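Local coordinates for protein cyclohexadienyl dehydratase (Synthetic construct, PDB 5JOS) that probably catalyses the decarboxylating dehydration of prephenate and arogenate in phenylalanine biosynthesis, on a periplasmic solute-binding protein fold, at residues 47-50 against 51-54; 238-241 against 242-246. All blocks are in the same frame, centred on the assembly; numbering follows the deposited sequence.

Contact 1. Residues 47-50 against 51-54; sequences GFDI and DVAK
Gly47 O accepts the backbone N-H of Asp51 at 2.9 Å between O and N, a bond bent only slightly at the hydrogen (168°), and this closes the first turn of helix 48-60. Gly47 is the N-cap residue; its positive phi (140°) would jam a CB against the preceding carbonyl oxygen, a strain that glycine avoids. The next three i to i+4 bonds follow in order, Val52 N to Phe48 O, Ala53 N to Asp49 O and Lys54 N to Ile50 O, the last being the longest at 3.2 Å. A water ties the cap together from outside the main chain: it accepts from Gly47 N and donates to Asp51 OD1, with 2.7 Å between the water oxygen and OD1. With CG beside the backbone N (chi1 -74°), the Asp51 carboxylate folds back toward the start of the helix, and its OD2 is satisfied from helix 236-245, chiefly by Trp244. In the family 3 solute-binding fold, this places the helix start beside the C-terminal helix. Val52 lies alongside both Phe48 and Asp49: its CG2 methyl meets the Phe48 ring obliquely, 4.1 Å from CE1, and also comes 3.7 Å from Asp49 OD1. That same carboxylate oxygen sits in the plane of the Phe48 ring, at its edge. Asp49 is buried, and its oxygens are satisfied by Tyr211 OH and the backbone N of Gly89. Farther along, the extended Lys54 chain runs obliquely across Ile50, its CE 4.2 Å from Ile50 CG2.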
loop_
_atom_site.group_PDB
_atom_site.type_symbol
_atom_site.label_atom_id
_atom_site.label_comp_id
_atom_site.label_asym_id
_atom_site.label_seq_id
_atom_site.Cartn_x
_atom_site.Cartn_y
_atom_site.Cartn_z
ATOM N N GLY A 47 -2.345 -8.871 9.745
ATOM C CA GLY A 47 -1.995 -7.716 8.961
ATOM C C GLY A 47 -3.166 -7.070 8.252
ATOM O O GLY A 47 -4.278 -7.610 8.200
ATOM N N PHE A 48 -2.858 -5.938 7.637
ATOM C CA PHE A 48 -3.802 -5.180 6.833
ATOM C C PHE A 48 -4.583 -6.016 5.809
ATOM O O PHE A 48 -5.815 -5.966 5.770
ATOM C CB PHE A 48 -2.983 -4.067 6.142
ATOM C CG PHE A 48 -3.767 -3.048 5.329
ATOM C CD1 PHE A 48 -4.262 -3.361 4.078
ATOM C CD2 PHE A 48 -3.820 -1.746 5.724
ATOM C CE1 PHE A 48 -4.895 -2.405 3.300
ATOM C CE2 PHE A 48 -4.478 -0.773 4.962
ATOM C CZ PHE A 48 -5.021 -1.112 3.755
ATOM N N ASP A 49 -3.878 -6.764 4.947
ATOM C CA ASP A 49 -4.578 -7.509 3.935
ATOM C C ASP A 49 -5.137 -8.869 4.405
ATOM O O ASP A 49 -5.929 -9.495 3.654
ATOM C CB ASP A 49 -3.736 -7.687 2.706
ATOM C CG ASP A 49 -3.643 -6.419 1.894
ATOM O OD1 ASP A 49 -4.640 -5.651 1.803
ATOM O OD2 ASP A 49 -2.565 -6.191 1.283
ATOM N N ILE A 50 -4.781 -9.267 5.630
ATOM C CA ILE A 50 -5.354 -10.435 6.258
ATOM C C ILE A 50 -6.697 -10.021 6.721
ATOM O O ILE A 50 -7.659 -10.778 6.493
ATOM C CB ILE A 50 -4.509 -10.955 7.388
ATOM C CG1 ILE A 50 -3.103 -11.245 6.927
ATOM C CG2 ILE A 50 -5.143 -12.163 8.106
ATOM C CD1 ILE A 50 -2.934 -12.269 5.838
ATOM N N ASP A 51 -6.789 -8.819 7.320
ATOM C CA ASP A 51 -8.063 -8.277 7.650
ATOM C C ASP A 51 -8.937 -8.131 6.370
ATOM O O ASP A 51 -10.154 -8.385 6.382
ATOM C CB ASP A 51 -7.931 -6.909 8.295
ATOM C CG ASP A 51 -7.450 -6.950 9.694
ATOM O OD1 ASP A 51 -7.197 -8.047 10.234
ATOM O OD2 ASP A 51 -7.417 -5.849 10.319
ATOM N N VAL A 52 -8.388 -7.569 5.305
ATOM C CA VAL A 52 -9.202 -7.336 4.071
ATOM C C VAL A 52 -9.656 -8.687 3.479
ATOM O O VAL A 52 -10.774 -8.849 3.085
ATOM C CB VAL A 52 -8.346 -6.625 3.003
ATOM C CG1 VAL A 52 -9.055 -6.466 1.693
ATOM C CG2 VAL A 52 -7.907 -5.253 3.453
ATOM N N ALA A 53 -8.759 -9.660 3.438
ATOM C CA ALA A 53 -9.091 -10.964 2.933
ATOM C C ALA A 53 -10.308 -11.537 3.622
ATOM O O ALA A 53 -11.161 -12.098 2.982
ATOM C CB ALA A 53 -7.937 -11.913 3.111
ATOM N N LYS A 54 -10.383 -11.401 4.946
ATOM C CA LYS A 54 -11.491 -11.928 5.671
ATOM C C LYS A 54 -12.734 -11.225 5.334
ATOM O O LYS A 54 -13.783 -11.790 5.275
ATOM C CB LYS A 54 -11.281 -11.782 7.172
ATOM C CG LYS A 54 -10.189 -12.723 7.554
ATOM C CD LYS A 54 -9.829 -12.552 9.013
ATOM C CE LYS A 54 -8.833 -13.657 9.316
ATOM N NZ LYS A 54 -8.270 -13.393 10.665
HETATM O O HOH W 1 -4.997 -9.325 11.021
#

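Contact 2. Residues 238-241 against 242-246; sequences EKLY and EKWLK
One face of the Tyr241 ring carries the CD1 methyl of Leu245, 4.3 Å from the ring centroid and 17° off the normal, a CH-pi contact one helical turn along. The methyl is offset toward the rim on the CG-CD2 side, and the two side chains run side by side in the same direction. At the Trp244 indole, Leu240 CD2 approaches the edge in the ring plane, 3.9 Å from Trp244 CD1, with Leu240 O near that plane 3.5 Å from the same atom; the Lys243 chain lays its CE over one face, 3.3 Å above the ring plane and offset toward the rim. Lys243 reaches this far because CG is anti to the backbone N (chi1 176°) and the rest is extended, carrying NZ on to Asp51. An alanine in place of Trp244 would probably leave Asp51 without its indole N-H partner and take the ring face from under Lys243 CE and the edge contact from Leu240 CD2. Trp244 N bonds to Leu240 O at 2.9 Å, and Leu245 N to Tyr241 O at 2.8 Å with a more bent N-H (141°). The helix widens into a pi-type turn at 242-245, and Lys246 leaves it with positive phi. Leu240 and Tyr241 pack on Phe48 of helix 48-60; Tyr241 and Leu245 both rest on Met107 of strand 107-109, and Tyr241 OH bonds to Tyr106 O, just before that strand.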
loop_
_atom_site.group_PDB
_atom_site.type_symbol
_atom_site.label_atom_id
_atom_site.label_comp_id
_atom_site.label_asym_id
_atom_site.label_seq_id
_atom_site.Cartn_x
_atom_site.Cartn_y
_atom_site.Cartn_z
ATOM N N GLU A 238 -10.284 3.569 5.555
ATOM C CA GLU A 238 -9.786 4.593 6.459
ATOM C C GLU A 238 -9.390 3.964 7.804
ATOM O O GLU A 238 -8.354 4.279 8.344
ATOM C CB GLU A 238 -10.845 5.654 6.745
ATOM C CG GLU A 238 -10.972 6.671 5.667
ATOM C CD GLU A 238 -12.207 7.538 5.842
ATOM O OE1 GLU A 238 -12.809 7.884 4.797
ATOM O OE2 GLU A 238 -12.599 7.847 7.005
ATOM N N LYS A 239 -10.242 3.084 8.331
ATOM C CA LYS A 239 -10.011 2.466 9.650
ATOM C C LYS A 239 -8.803 1.546 9.580
ATOM O O LYS A 239 -8.002 1.481 10.475
ATOM C CB LYS A 239 -11.223 1.645 10.090
ATOM C CG LYS A 239 -12.114 2.406 11.017
ATOM C CD LYS A 239 -13.122 3.262 10.278
ATOM C CE LYS A 239 -14.490 3.104 10.931
ATOM N NZ LYS A 239 -15.575 3.720 10.111
ATOM N N LEU A 240 -8.661 0.863 8.479
ATOM C CA LEU A 240 -7.499 0.044 8.262
ATOM C C LEU A 240 -6.210 0.836 8.175
ATOM O O LEU A 240 -5.164 0.411 8.694
ATOM C CB LEU A 240 -7.664 -0.751 6.968
ATOM C CG LEU A 240 -8.720 -1.859 6.995
ATOM C CD1 LEU A 240 -8.796 -2.482 5.583
ATOM C CD2 LEU A 240 -8.267 -2.900 7.988
ATOM N N TYR A 241 -6.246 1.963 7.466
ATOM C CA TYR A 241 -5.069 2.860 7.425
ATOM C C TYR A 241 -4.705 3.296 8.825
ATOM O O TYR A 241 -3.545 3.303 9.267
ATOM C CB TYR A 241 -5.378 4.118 6.614
ATOM C CG TYR A 241 -5.130 3.998 5.114
ATOM C CD1 TYR A 241 -5.530 2.884 4.423
ATOM C CD2 TYR A 241 -4.525 5.047 4.384
ATOM C CE1 TYR A 241 -5.342 2.765 3.062
ATOM C CE2 TYR A 241 -4.324 4.928 2.994
ATOM C CZ TYR A 241 -4.769 3.799 2.361
ATOM O OH TYR A 241 -4.591 3.614 0.998
ATOM N N GLU A 242 -5.720 3.642 9.570
ATOM C CA GLU A 242 -5.462 4.074 10.894
ATOM C C GLU A 242 -4.839 2.957 11.763
ATOM O O GLU A 242 -3.786 3.140 12.403
ATOM C CB GLU A 242 -6.777 4.555 11.425
ATOM C CG GLU A 242 -6.764 4.996 12.819
ATOM C CD GLU A 242 -8.131 5.546 13.107
ATOM O OE1 GLU A 242 -8.865 4.915 13.876
ATOM O OE2 GLU A 242 -8.508 6.538 12.448
ATOM N N LYS A 243 -5.516 1.822 11.789
ATOM C CA LYS A 243 -5.105 0.677 12.579
ATOM C C LYS A 243 -3.683 0.188 12.194
ATOM O O LYS A 243 -2.832 -0.005 13.053
ATOM C CB LYS A 243 -6.111 -0.451 12.387
ATOM C CG LYS A 243 -5.747 -1.740 13.092
ATOM C CD LYS A 243 -6.767 -2.860 12.873
ATOM C CE LYS A 243 -6.272 -4.092 13.627
ATOM N NZ LYS A 243 -7.028 -5.362 13.312
ATOM N N TRP A 244 -3.442 -0.036 10.923
ATOM C CA TRP A 244 -2.196 -0.646 10.484
ATOM C C TRP A 244 -1.114 0.344 10.079
ATOM O O TRP A 244 0.002 0.024 10.206
ATOM C CB TRP A 244 -2.477 -1.615 9.293
ATOM C CG TRP A 244 -3.306 -2.771 9.681
ATOM C CD1 TRP A 244 -4.609 -2.946 9.434
ATOM C CD2 TRP A 244 -2.882 -3.890 10.477
ATOM N NE1 TRP A 244 -5.040 -4.137 9.970
ATOM C CE2 TRP A 244 -3.983 -4.727 10.631
ATOM C CE3 TRP A 244 -1.652 -4.249 11.065
ATOM C CZ2 TRP A 244 -3.952 -5.890 11.388
ATOM C CZ3 TRP A 244 -1.597 -5.417 11.808
ATOM C CH2 TRP A 244 -2.761 -6.236 11.975
ATOM N N LEU A 245 -1.440 1.517 9.561
ATOM C CA LEU A 245 -0.417 2.458 9.144
ATOM C C LEU A 245 -0.246 3.594 10.134
ATOM O O LEU A 245 0.618 4.438 9.973
ATOM C CB LEU A 245 -0.779 3.056 7.823
ATOM C CG LEU A 245 -1.037 2.089 6.668
ATOM C CD1 LEU A 245 -1.139 2.882 5.368
ATOM C CD2 LEU A 245 0.011 1.011 6.563
ATOM N N LYS A 246 -1.082 3.613 11.156
ATOM C CA LYS A 246 -1.037 4.612 12.190
ATOM C C LYS A 246 -1.210 5.978 11.614
ATOM O O LYS A 246 -0.641 6.902 12.113
ATOM C CB LYS A 246 0.281 4.592 12.966
ATOM C CG LYS A 246 0.665 3.254 13.517
ATOM C CD LYS A 246 -0.268 2.959 14.644
ATOM C CE LYS A 246 -0.467 1.486 14.807
ATOM N NZ LYS A 246 -1.341 1.447 16.005
#

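Contact 1 is mostly buried, whereas contact 2 is only partly so, with Glu238, Lys239, Glu242 and Lys246 exposed, while Lys243, also exposed, reaches Asp51. Contact 1 is the start of helix 48-60, contact 2 is most of helix 236-245 including its C-terminal end, and the two helices meet directly: Asp51 OD2 lies 3.0 Å from Trp244 NE1, a probable hydrogen bond, and forms a salt bridge with Lys243 NZ at 3.1 Å. Beside this polar joint the indole packs on the Gly47-Phe48 backbone, with Trp244 CE2 3.4 Å from Phe48 N. Contact 1 supplies the buried carboxylate of Asp49 and the cap water; contact 2 relies more on aromatic faces and edges.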